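Local coordinates for PKS_KS domain-containing protein (Photorhabdus luminescens subsp. laumondii, PDB 6SMO), which probably works as a 3-oxoacyl-[acyl-carrier-protein] synthase of the thiolase-like superfamily and holds a twelve-carbon polyketo chain in its pocket, at residues A126-I131 / L195-I200; L225-F230 / G234-R239; V292-A295 / D300-A303; N45-N50 / L382-E387. One frame throughout, in Å; residues are numbered along the deposited sequence.

Interaction 1 (A126-I131 / L195-I200). With LKZ (3,5,7,9,11-pentakis(oxidanylidene)dodecanal), chain H.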
loop_
_atom_site.group_PDB
_atom_site.type_symbol
_atom_site.label_atom_id
_atom_site.label_comp_id
_atom_site.label_asym_id
_atom_site.label_seq_id
_atom_site.Cartn_x
_atom_site.Cartn_y
_atom_site.Cartn_z
ATOM N N ALA B 126 -13.101 3.744 -1.571
ATOM C CA ALA B 126 -11.681 3.390 -1.807
ATOM C C ALA B 126 -10.780 4.515 -1.280
ATOM O O ALA B 126 -10.337 5.353 -2.089
ATOM C CB ALA B 126 -11.451 3.129 -3.276
ATOM N N ILE B 127 -10.539 4.533 0.036
ATOM C CA ILE B 127 -9.659 5.521 0.729
ATOM C C ILE B 127 -8.336 4.829 1.072
ATOM O O ILE B 127 -8.354 3.896 1.899
ATOM C CB ILE B 127 -10.350 6.112 1.976
ATOM C CG1 ILE B 127 -11.636 6.855 1.601
ATOM C CG2 ILE B 127 -9.392 7.002 2.755
ATOM C CD1 ILE B 127 -12.522 7.199 2.775
ATOM N N ALA B 128 -7.241 5.284 0.457
ATOM C CA ALA B 128 -5.882 4.706 0.580
ATOM C C ALA B 128 -5.097 5.428 1.680
ATOM O O ALA B 128 -5.511 6.530 2.093
ATOM C CB ALA B 128 -5.171 4.799 -0.746
ATOM N N THR B 129 -4.000 4.815 2.130
ATOM C CA THR B 129 -3.070 5.360 3.156
ATOM C C THR B 129 -1.739 4.607 3.079
ATOM O O THR B 129 -1.757 3.422 2.695
ATOM C CB THR B 129 -3.678 5.264 4.562
ATOM O OG1 THR B 129 -2.916 6.105 5.430
ATOM C CG2 THR B 129 -3.702 3.852 5.106
ATOM N N ALA B 130 -0.650 5.265 3.464
ATOM C CA ALA B 130 0.683 4.633 3.491
ATOM C C ALA B 130 0.963 4.070 4.892
ATOM O O ALA B 130 1.444 2.935 4.960
ATOM C CB ALA B 130 1.719 5.639 3.069
ATOM N N ILE B 131 0.630 4.809 5.961
ATOM C CA ILE B 131 0.920 4.345 7.355
ATOM C C ILE B 131 -0.338 4.338 8.227
ATOM O O ILE B 131 -0.218 3.969 9.388
ATOM C CB ILE B 131 2.016 5.196 8.024
ATOM C CG1 ILE B 131 1.429 6.431 8.703
ATOM C CG2 ILE B 131 3.112 5.566 7.053
ATOM C CD1 ILE B 131 2.379 7.586 8.781
ATOM N N LEU B 195 -3.351 7.326 -6.161
ATOM C CA LEU B 195 -3.738 7.110 -7.584
ATOM C C LEU B 195 -4.257 5.681 -7.775
ATOM O O LEU B 195 -5.126 5.489 -8.646
ATOM C CB LEU B 195 -2.539 7.364 -8.506
ATOM C CG LEU B 195 -2.054 8.809 -8.628
ATOM C CD1 LEU B 195 -1.201 8.969 -9.876
ATOM C CD2 LEU B 195 -3.209 9.802 -8.658
ATOM N N ASP B 196 -3.727 4.717 -7.016
ATOM C CA ASP B 196 -4.124 3.284 -7.094
ATOM C C ASP B 196 -5.573 3.133 -6.610
ATOM O O ASP B 196 -6.296 2.295 -7.187
ATOM C CB ASP B 196 -3.151 2.396 -6.313
ATOM C CG ASP B 196 -1.769 2.302 -6.937
ATOM O OD1 ASP B 196 -1.570 2.881 -8.023
ATOM O OD2 ASP B 196 -0.899 1.644 -6.334
ATOM N N ALA B 197 -5.977 3.915 -5.603
ATOM C CA ALA B 197 -7.363 3.987 -5.082
ATOM C C ALA B 197 -8.287 4.572 -6.157
ATOM O O ALA B 197 -9.398 4.036 -6.336
ATOM C CB ALA B 197 -7.402 4.802 -3.814
ATOM N N LEU B 198 -7.840 5.632 -6.838
ATOM C CA LEU B 198 -8.552 6.256 -7.987
ATOM C C LEU B 198 -8.601 5.260 -9.154
ATOM O O LEU B 198 -9.637 5.213 -9.844
ATOM C CB LEU B 198 -7.836 7.549 -8.392
ATOM C CG LEU B 198 -7.925 8.698 -7.388
ATOM C CD1 LEU B 198 -6.891 9.770 -7.695
ATOM C CD2 LEU B 198 -9.322 9.300 -7.370
ATOM N N GLY B 199 -7.519 4.498 -9.350
ATOM C CA GLY B 199 -7.383 3.480 -10.410
ATOM C C GLY B 199 -8.398 2.357 -10.267
ATOM O O GLY B 199 -9.072 2.046 -11.269
ATOM N N ILE B 200 -8.505 1.763 -9.073
ATOM C CA ILE B 200 -9.438 0.633 -8.782
ATOM C C ILE B 200 -10.880 1.163 -8.783
ATOM O O ILE B 200 -11.778 0.409 -9.203
ATOM C CB ILE B 200 -9.071 -0.086 -7.465
ATOM C CG1 ILE B 200 -9.666 -1.498 -7.412
ATOM C CG2 ILE B 200 -9.466 0.734 -6.244
ATOM C CD1 ILE B 200 -8.980 -2.418 -6.431
HETATM C C4 LKZ H . 7.645 4.938 7.939
HETATM C C5 LKZ H . 6.993 3.919 7.039
HETATM C C6 LKZ H . 5.822 4.393 6.173
HETATM C C7 LKZ H . 6.260 4.404 4.725
HETATM C C8 LKZ H . 5.251 4.756 3.626
HETATM C C10 LKZ H . 7.212 7.336 -0.477
HETATM C C22 LKZ H . 7.082 4.752 9.334
HETATM C C11 LKZ H . 6.192 8.397 -0.150
HETATM O O19 LKZ H . 6.506 9.502 0.254
HETATM C C3 LKZ H . 6.675 6.098 0.218
HETATM O O23 LKZ H . 6.508 5.064 -0.405
HETATM C C2 LKZ H . 6.233 6.249 1.679
HETATM C C9 LKZ H . 6.039 4.873 2.318
HETATM O O20 LKZ H . 6.571 3.885 1.851
HETATM O O21 LKZ H . 7.420 4.185 4.449
HETATM O O22 LKZ H . 7.384 2.763 7.040
HETATM O O24 LKZ H . 7.650 4.083 10.184
HETATM C C23 LKZ H . 5.767 5.454 9.613
#
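I200 turns CG1 anti to its backbone N (chi1 -160°), which leaves CG2 as the branch that meets A126, its methyl lying 4.3 Å from A126 CB. Along the strand the extended backbone gives the usual alternation: A126 and A128 direct their methyls at helix 195-200, whereas I127 faces the other way, onto I266 and L214. A197 fits between the two alanines. Its CB approaches A126 O at 3.4 Å and A128 CB at 3.8 Å, the first a methyl against a carbonyl oxygen, the second methyl on methyl. Such small side chains allow strand 126-128 and helix 195-200 to come within 7.6 Å, axis to axis, and to run nearly antiparallel at 165°. Next to A197 on the helix, D196 is buried and its carboxylate is satisfied by Y289, S433 and T189, with a salt bridge to K153 of the Ketoacyl_synth_N domain-containing partner chain. Beyond the strand the chain reaches the ligand: A130 CB lies 3.7 Å from LKZ C8, and I131 presents CG2 to LKZ C6. The E219 carboxylate receives the N-H groups of both residues and so fixes this corner. Helix 193-206 joins strand 184-185 to strand 212-219, which lie on either side of strand 123-128 and parallel to it, so the contact is the packing of a beta-alpha-beta crossover onto its intervening strand in the thiolase fold.

Interaction 2 (L225-F230 / G234-R239). With LKZ (3,5,7,9,11-pentakis(oxidanylidene)dodecanal), chain H.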
loop_
_atom_site.group_PDB
_atom_site.type_symbol
_atom_site.label_atom_id
_atom_site.label_comp_id
_atom_site.label_asym_id
_atom_site.label_seq_id
_atom_site.Cartn_x
_atom_site.Cartn_y
_atom_site.Cartn_z
ATOM N N LEU B 225 7.975 8.891 15.014
ATOM C CA LEU B 225 8.305 7.591 14.362
ATOM C C LEU B 225 8.386 7.797 12.843
ATOM O O LEU B 225 9.439 7.463 12.264
ATOM C CB LEU B 225 7.260 6.543 14.778
ATOM C CG LEU B 225 6.887 5.456 13.766
ATOM C CD1 LEU B 225 8.099 4.668 13.292
ATOM C CD2 LEU B 225 5.861 4.511 14.372
ATOM N N SER B 226 7.336 8.359 12.237
ATOM C CA SER B 226 7.220 8.598 10.772
ATOM C C SER B 226 8.308 9.572 10.301
ATOM O O SER B 226 8.995 9.245 9.316
ATOM C CB SER B 226 5.843 9.090 10.409
ATOM O OG SER B 226 5.755 9.386 9.022
ATOM N N ILE B 227 8.458 10.716 10.977
ATOM C CA ILE B 227 9.446 11.780 10.615
ATOM C C ILE B 227 10.863 11.235 10.842
ATOM O O ILE B 227 11.722 11.456 9.967
ATOM C CB ILE B 227 9.184 13.084 11.400
ATOM C CG1 ILE B 227 7.803 13.665 11.073
ATOM C CG2 ILE B 227 10.298 14.097 11.154
ATOM C CD1 ILE B 227 7.489 14.975 11.761
ATOM N N GLY B 228 11.086 10.548 11.967
ATOM C CA GLY B 228 12.378 9.938 12.338
ATOM C C GLY B 228 12.804 8.849 11.366
ATOM O O GLY B 228 14.020 8.728 11.115
ATOM N N SER B 229 11.845 8.078 10.841
ATOM C CA SER B 229 12.074 6.970 9.874
ATOM C C SER B 229 12.701 7.519 8.587
ATOM O O SER B 229 13.708 6.945 8.131
ATOM C CB SER B 229 10.798 6.223 9.584
ATOM O OG SER B 229 9.858 7.060 8.928
ATOM N N PHE B 230 12.134 8.602 8.052
ATOM C CA PHE B 230 12.627 9.244 6.805
ATOM C C PHE B 230 13.918 10.002 7.112
ATOM O O PHE B 230 14.856 9.952 6.319
ATOM C CB PHE B 230 11.544 10.140 6.202
ATOM C CG PHE B 230 10.313 9.410 5.731
ATOM C CD1 PHE B 230 10.384 8.484 4.707
ATOM C CD2 PHE B 230 9.081 9.650 6.306
ATOM C CE1 PHE B 230 9.254 7.813 4.275
ATOM C CE2 PHE B 230 7.954 8.974 5.879
ATOM C CZ PHE B 230 8.041 8.060 4.864
ATOM N N GLY B 234 17.408 9.503 5.374
ATOM C CA GLY B 234 18.056 10.664 4.732
ATOM C C GLY B 234 17.294 11.128 3.502
ATOM O O GLY B 234 17.947 11.564 2.533
ATOM N N ALA B 235 15.959 11.038 3.540
ATOM C CA ALA B 235 15.040 11.421 2.441
ATOM C C ALA B 235 14.463 12.822 2.689
ATOM O O ALA B 235 13.992 13.440 1.713
ATOM C CB ALA B 235 13.947 10.388 2.312
ATOM N N LEU B 236 14.495 13.301 3.939
ATOM C CA LEU B 236 13.992 14.646 4.340
ATOM C C LEU B 236 15.056 15.708 4.044
ATOM O O LEU B 236 16.258 15.373 4.075
ATOM C CB LEU B 236 13.623 14.639 5.829
ATOM C CG LEU B 236 12.134 14.774 6.149
ATOM C CD1 LEU B 236 11.324 13.668 5.493
ATOM C CD2 LEU B 236 11.905 14.775 7.652
ATOM N N SER B 237 14.616 16.943 3.773
ATOM C CA SER B 237 15.474 18.142 3.582
ATOM C C SER B 237 16.177 18.473 4.905
ATOM O O SER B 237 15.471 18.607 5.925
ATOM C CB SER B 237 14.665 19.314 3.085
ATOM O OG SER B 237 15.506 20.407 2.750
ATOM N N SER B 238 17.510 18.588 4.883
ATOM C CA SER B 238 18.371 18.743 6.086
ATOM C C SER B 238 19.361 19.911 5.941
ATOM O O SER B 238 20.182 20.084 6.864
ATOM C CB SER B 238 19.099 17.454 6.372
ATOM O OG SER B 238 19.936 17.095 5.284
ATOM N N ARG B 239 19.289 20.690 4.854
ATOM C CA ARG B 239 20.226 21.820 4.597
ATOM C C ARG B 239 19.791 23.029 5.433
ATOM O O ARG B 239 18.569 23.236 5.587
ATOM C CB ARG B 239 20.318 22.140 3.099
ATOM C CG ARG B 239 19.086 22.797 2.490
ATOM C CD ARG B 239 19.329 23.176 1.038
ATOM N NE ARG B 239 18.345 24.116 0.515
ATOM C CZ ARG B 239 17.158 23.792 0.006
ATOM N NH1 ARG B 239 16.766 22.529 -0.051
ATOM N NH2 ARG B 239 16.355 24.743 -0.442
HETATM C C4 LKZ H . 7.645 4.938 7.939
HETATM C C5 LKZ H . 6.993 3.919 7.039
HETATM C C6 LKZ H . 5.822 4.393 6.173
HETATM C C7 LKZ H . 6.260 4.404 4.725
HETATM C C8 LKZ H . 5.251 4.756 3.626
HETATM C C10 LKZ H . 7.212 7.336 -0.477
HETATM C C22 LKZ H . 7.082 4.752 9.334
HETATM C C11 LKZ H . 6.192 8.397 -0.150
HETATM O O19 LKZ H . 6.506 9.502 0.254
HETATM C C3 LKZ H . 6.675 6.098 0.218
HETATM O O23 LKZ H . 6.508 5.064 -0.405
HETATM C C2 LKZ H . 6.233 6.249 1.679
HETATM C C9 LKZ H . 6.039 4.873 2.318
HETATM O O20 LKZ H . 6.571 3.885 1.851
HETATM O O21 LKZ H . 7.420 4.185 4.449
HETATM O O22 LKZ H . 7.384 2.763 7.040
HETATM O O24 LKZ H . 7.650 4.083 10.184
HETATM C C23 LKZ H . 5.767 5.454 9.613
#
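F230 O is the shared acceptor between the two segments, taking the N-H groups of both G234 and A235. The A235 bond is 3.2 Å long from N to F230 O and almost straight at the hydrogen (174°). The bond from G234 N to F230 O is shorter, 2.8 Å, but bent, at 138°. G234 has positive phi and serves as the C-prime residue of a Schellman motif, which ends helix 224-233 and turns the chain into the loop. Behind this polar clasp L236 folds back on the helix. F230 sets CG anti to its carbonyl carbon (chi1 -65°), which takes the ring away toward LKZ and leaves CB to meet L236 CD1 at 3.6 Å; L236 CD2 meets I227 CG2 at 3.9 Å. F258 supports the same corner, pairing edge-to-face with the F230 ring and bonding through its backbone to A235. Further along, D256 satisfies several donors at once, with S237 OG and R239 NH1 at OD1, the latter as a salt bridge, and S238 N at OD2. Another flank of the helix, sharing F230, lines the ligand pocket. There L225 CD1 comes 3.2 Å from LKZ O24, S226 CA lies 3.7 Å from LKZ C23, and F230 CZ is 3.9 Å from LKZ O21. S226 OG has a weak bond to P221 O, and S229 places its CB 3.8 Å from LKZ C4.

Interaction 3 (V292-A295 / D300-A303)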
loop_
_atom_site.group_PDB
_atom_site.type_symbol
_atom_site.label_atom_id
_atom_site.label_comp_id
_atom_site.label_asym_id
_atom_site.label_seq_id
_atom_site.Cartn_x
_atom_site.Cartn_y
_atom_site.Cartn_z
ATOM N N VAL B 292 3.158 0.230 -12.693
ATOM C CA VAL B 292 4.301 -0.694 -12.959
ATOM C C VAL B 292 5.200 -0.743 -11.720
ATOM O O VAL B 292 4.928 0.005 -10.757
ATOM C CB VAL B 292 5.099 -0.256 -14.204
ATOM C CG1 VAL B 292 4.240 -0.254 -15.458
ATOM C CG2 VAL B 292 5.761 1.100 -14.009
ATOM N N ASN B 293 6.230 -1.594 -11.762
ATOM C CA ASN B 293 7.315 -1.673 -10.749
ATOM C C ASN B 293 8.641 -1.304 -11.424
ATOM O O ASN B 293 8.777 -1.553 -12.640
ATOM C CB ASN B 293 7.395 -3.056 -10.096
ATOM C CG ASN B 293 6.099 -3.486 -9.442
ATOM O OD1 ASN B 293 5.447 -2.694 -8.763
ATOM N ND2 ASN B 293 5.722 -4.740 -9.632
ATOM N N ASN B 294 9.573 -0.731 -10.657
ATOM C CA ASN B 294 10.944 -0.374 -11.113
ATOM C C ASN B 294 11.770 -1.650 -11.293
ATOM O O ASN B 294 12.457 -1.762 -12.328
ATOM C CB ASN B 294 11.658 0.557 -10.127
ATOM C CG ASN B 294 11.337 2.019 -10.343
ATOM O OD1 ASN B 294 11.402 2.512 -11.467
ATOM N ND2 ASN B 294 11.013 2.725 -9.271
ATOM N N ALA B 295 11.702 -2.559 -10.313
ATOM C CA ALA B 295 12.581 -3.744 -10.168
ATOM C C ALA B 295 14.041 -3.276 -10.089
ATOM O O ALA B 295 14.909 -3.918 -10.714
ATOM C CB ALA B 295 12.353 -4.708 -11.309
ATOM N N ASP B 300 15.495 4.216 -3.634
ATOM C CA ASP B 300 16.231 4.926 -4.717
ATOM C C ASP B 300 15.469 4.795 -6.041
ATOM O O ASP B 300 14.845 3.737 -6.266
ATOM C CB ASP B 300 17.659 4.395 -4.862
ATOM C CG ASP B 300 18.545 4.642 -3.651
ATOM O OD1 ASP B 300 18.278 5.613 -2.912
ATOM O OD2 ASP B 300 19.497 3.861 -3.456
ATOM N N LEU B 301 15.530 5.839 -6.877
ATOM C CA LEU B 301 14.920 5.900 -8.234
ATOM C C LEU B 301 16.026 6.092 -9.269
ATOM O O LEU B 301 16.939 6.888 -9.057
ATOM C CB LEU B 301 13.917 7.057 -8.275
ATOM C CG LEU B 301 12.679 6.891 -7.393
ATOM C CD1 LEU B 301 12.037 8.236 -7.095
ATOM C CD2 LEU B 301 11.673 5.951 -8.039
ATOM N N PRO B 302 15.982 5.382 -10.420
ATOM C CA PRO B 302 17.022 5.504 -11.443
ATOM C C PRO B 302 16.899 6.800 -12.261
ATOM O O PRO B 302 15.808 7.338 -12.346
ATOM C CB PRO B 302 16.785 4.267 -12.321
ATOM C CG PRO B 302 15.293 4.032 -12.222
ATOM C CD PRO B 302 14.929 4.427 -10.805
ATOM N N ALA B 303 18.012 7.251 -12.847
ATOM C CA ALA B 303 18.145 8.542 -13.564
ATOM C C ALA B 303 17.387 8.496 -14.897
ATOM O O ALA B 303 16.661 9.468 -15.193
ATOM C CB ALA B 303 19.604 8.867 -13.772
#
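L301 and P302 are the residues of 300-303 that meet N294, and both are reached by its side-chain amide. D300 comes first and turns its carboxylate from 292-295, its side chain resting on Q338. At L301 the CA-CB bond does not aim at N294, but CG set anti to the carbonyl carbon (chi1 -67°) carries the branch across, so that CD2 lies 3.5 Å from N294 ND2. This is a methyl against an amide nitrogen, a van der Waals contact, and the two side chains cross at about a right angle. The same leucine also packs on H432, N339 and N342. H432 is therefore common to both sides: its NE2 donates to N294 OD1, which holds that end of the amide, while L301 CD2 and P302 CD both approach from one side of its plane. The contact bridges the mouth of the loop between strand 284-293 and helix 306-319, a strand-to-helix connection in the C-terminal half of the thiolase fold. P302 follows, its CB directed at the strand segment, but CD stops 4.1 Å from N294 OD1, a loose approach. A303 continues toward helix 306-319. Its carbonyl, with those of L301 and P302, docks the loop on helix 337-350, where Q338 NE2 bonds to L301 O, N342 ND2 to P302 O and N345 ND2 to A303 O. On the strand side, the neighbouring N293 donates through ND2 to S152 OG and F148 O of the Ketoacyl_synth_N domain-containing partner chain.

Interaction 4 (N45-N50 / L382-E387)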
loop_
_atom_site.group_PDB
_atom_site.type_symbol
_atom_site.label_atom_id
_atom_site.label_comp_id
_atom_site.label_asym_id
_atom_site.label_seq_id
_atom_site.Cartn_x
_atom_site.Cartn_y
_atom_site.Cartn_z
ATOM N N ASN B 45 -12.557 25.995 -1.766
ATOM C CA ASN B 45 -12.468 27.461 -2.014
ATOM C C ASN B 45 -11.141 28.003 -1.466
ATOM O O ASN B 45 -10.427 28.682 -2.230
ATOM C CB ASN B 45 -13.661 28.213 -1.415
ATOM C CG ASN B 45 -14.987 27.814 -2.029
ATOM O OD1 ASN B 45 -15.045 27.394 -3.183
ATOM N ND2 ASN B 45 -16.060 27.945 -1.266
ATOM N N GLU B 46 -10.828 27.708 -0.199
ATOM C CA GLU B 46 -9.603 28.188 0.499
ATOM C C GLU B 46 -8.365 27.533 -0.127
ATOM O O GLU B 46 -7.368 28.249 -0.341
ATOM C CB GLU B 46 -9.680 27.889 1.999
ATOM C CG GLU B 46 -8.625 28.614 2.817
ATOM C CD GLU B 46 -8.509 28.148 4.260
ATOM O OE1 GLU B 46 -7.366 27.998 4.737
ATOM O OE2 GLU B 46 -9.558 27.944 4.903
ATOM N N PHE B 47 -8.436 26.226 -0.404
ATOM C CA PHE B 47 -7.339 25.407 -0.989
ATOM C C PHE B 47 -6.884 26.014 -2.322
ATOM O O PHE B 47 -5.663 26.177 -2.510
ATOM C CB PHE B 47 -7.786 23.953 -1.173
ATOM C CG PHE B 47 -6.799 23.073 -1.899
ATOM C CD1 PHE B 47 -5.626 22.665 -1.282
ATOM C CD2 PHE B 47 -7.043 22.648 -3.196
ATOM C CE1 PHE B 47 -4.721 21.854 -1.947
ATOM C CE2 PHE B 47 -6.136 21.836 -3.860
ATOM C CZ PHE B 47 -4.976 21.441 -3.234
ATOM N N TRP B 48 -7.832 26.333 -3.211
ATOM C CA TRP B 48 -7.558 26.835 -4.587
ATOM C C TRP B 48 -6.896 28.217 -4.530
ATOM O O TRP B 48 -5.865 28.399 -5.208
ATOM C CB TRP B 48 -8.834 26.877 -5.437
ATOM C CG TRP B 48 -8.609 27.531 -6.765
ATOM C CD1 TRP B 48 -9.049 28.758 -7.168
ATOM C CD2 TRP B 48 -7.826 27.009 -7.854
ATOM N NE1 TRP B 48 -8.615 29.025 -8.439
ATOM C CE2 TRP B 48 -7.863 27.971 -8.886
ATOM C CE3 TRP B 48 -7.110 25.824 -8.061
ATOM C CZ2 TRP B 48 -7.212 27.778 -10.105
ATOM C CZ3 TRP B 48 -6.468 25.635 -9.266
ATOM C CH2 TRP B 48 -6.520 26.600 -10.273
ATOM N N ASN B 49 -7.484 29.147 -3.770
ATOM C CA ASN B 49 -7.045 30.567 -3.669
ATOM C C ASN B 49 -5.552 30.632 -3.326
ATOM O O ASN B 49 -4.842 31.437 -3.955
ATOM C CB ASN B 49 -7.868 31.345 -2.636
ATOM C CG ASN B 49 -9.291 31.611 -3.081
ATOM O OD1 ASN B 49 -9.570 31.700 -4.275
ATOM N ND2 ASN B 49 -10.198 31.745 -2.128
ATOM N N ASN B 50 -5.101 29.813 -2.370
ATOM C CA ASN B 50 -3.712 29.834 -1.839
ATOM C C ASN B 50 -2.742 29.290 -2.897
ATOM O O ASN B 50 -1.692 29.932 -3.102
ATOM C CB ASN B 50 -3.606 29.089 -0.505
ATOM C CG ASN B 50 -4.229 29.853 0.645
ATOM O OD1 ASN B 50 -5.071 29.325 1.367
ATOM N ND2 ASN B 50 -3.829 31.101 0.820
ATOM N N LEU B 382 -5.610 19.150 -9.504
ATOM C CA LEU B 382 -5.601 18.860 -10.964
ATOM C C LEU B 382 -7.003 19.079 -11.546
ATOM O O LEU B 382 -7.102 19.678 -12.636
ATOM C CB LEU B 382 -5.123 17.421 -11.183
ATOM C CG LEU B 382 -5.214 16.894 -12.615
ATOM C CD1 LEU B 382 -4.522 17.826 -13.595
ATOM C CD2 LEU B 382 -4.618 15.499 -12.711
ATOM N N CYS B 383 -8.041 18.604 -10.850
ATOM C CA CYS B 383 -9.468 18.724 -11.262
ATOM C C CYS B 383 -9.878 20.202 -11.296
ATOM O O CYS B 383 -10.571 20.593 -12.254
ATOM C CB CYS B 383 -10.379 17.928 -10.335
ATOM S SG CYS B 383 -10.136 16.136 -10.469
ATOM N N LEU B 384 -9.449 20.987 -10.300
ATOM C CA LEU B 384 -9.718 22.448 -10.199
ATOM C C LEU B 384 -8.975 23.196 -11.315
ATOM O O LEU B 384 -9.547 24.168 -11.849
ATOM C CB LEU B 384 -9.282 22.949 -8.817
ATOM C CG LEU B 384 -10.131 22.464 -7.643
ATOM C CD1 LEU B 384 -9.405 22.673 -6.323
ATOM C CD2 LEU B 384 -11.484 23.160 -7.626
ATOM N N GLU B 385 -7.752 22.762 -11.644
ATOM C CA GLU B 385 -6.892 23.375 -12.695
ATOM C C GLU B 385 -7.574 23.251 -14.065
ATOM O O GLU B 385 -7.602 24.259 -14.797
ATOM C CB GLU B 385 -5.509 22.719 -12.721
ATOM C CG GLU B 385 -4.554 23.270 -11.680
ATOM C CD GLU B 385 -3.203 22.577 -11.650
ATOM O OE1 GLU B 385 -3.178 21.346 -11.462
ATOM O OE2 GLU B 385 -2.179 23.265 -11.827
ATOM N N ILE B 386 -8.093 22.062 -14.392
ATOM C CA ILE B 386 -8.773 21.762 -15.689
ATOM C C ILE B 386 -10.082 22.559 -15.762
ATOM O O ILE B 386 -10.363 23.129 -16.836
ATOM C CB ILE B 386 -9.003 20.244 -15.857
ATOM C CG1 ILE B 386 -7.677 19.498 -16.035
ATOM C CG2 ILE B 386 -9.966 19.960 -17.003
ATOM C CD1 ILE B 386 -7.771 18.005 -15.823
ATOM N N GLU B 387 -10.846 22.585 -14.665
ATOM C CA GLU B 387 -12.135 23.322 -14.542
ATOM C C GLU B 387 -11.918 24.808 -14.843
ATOM O O GLU B 387 -12.646 25.349 -15.701
ATOM C CB GLU B 387 -12.734 23.152 -13.144
ATOM C CG GLU B 387 -14.080 22.451 -13.141
ATOM C CD GLU B 387 -15.271 23.372 -13.344
ATOM O OE1 GLU B 387 -16.052 23.126 -14.286
ATOM O OE2 GLU B 387 -15.416 24.328 -12.557
#
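Helices 45-50 and 382-387 cross at -72° with their axes 11.1 Å apart, and the closest CA pair, W48 and L384, is separated by 7.4 Å. Across that wide spacing the two aromatic residues span the gap. W48 holds CG anti to its backbone N (chi1 173°), which extends the indole toward the second helix; CE3 meets L384 CB at 3.7 Å, and L384 O lies over one face of the ring. The outer rim of the indole also reaches E385, whose CG approaches CZ3 of W48 at 3.9 Å near the ring plane. F47 is one residue back and receives L384 at its edge, with L384 CD1 3.9 Å from F47 CD2 in the ring plane. L384 and F47 continue onto strand 29-37 through L34 and V36, respectively. K388 adds a cation-pi contact to W48. The E385 carboxylate is engaged beyond the contact, where OE2 accepts from H392 N and N361 ND2. With no hydrogen bond between the segments, the helices adhere through apolar and aromatic surface, while the acid offers W48 its aliphatic part and its carboxylate is satisfied by neutral N-H donors outside the contact.

Interactions 1 and 2 approach one pocket from two sides: their centres are 23 Å apart, yet I131 CD1 lies 3.8 Å from S226 OG, and both sets of residues touch LKZ. That pocket also contains C191, just ahead of helix 193-206 in interaction 1, and F428, whose N bonds to the ligand. Interaction 3 lies farther off, with the L301 side chain about 8 Å from LKZ; its nearest atoms are about 7 Å from those of interaction 1 and about 8 Å from those of interaction 2. Interaction 4 joins chain regions far apart in sequence and encloses the other three between its segments; its centre is 31 Å from that of interaction 3, across the centre of the chain.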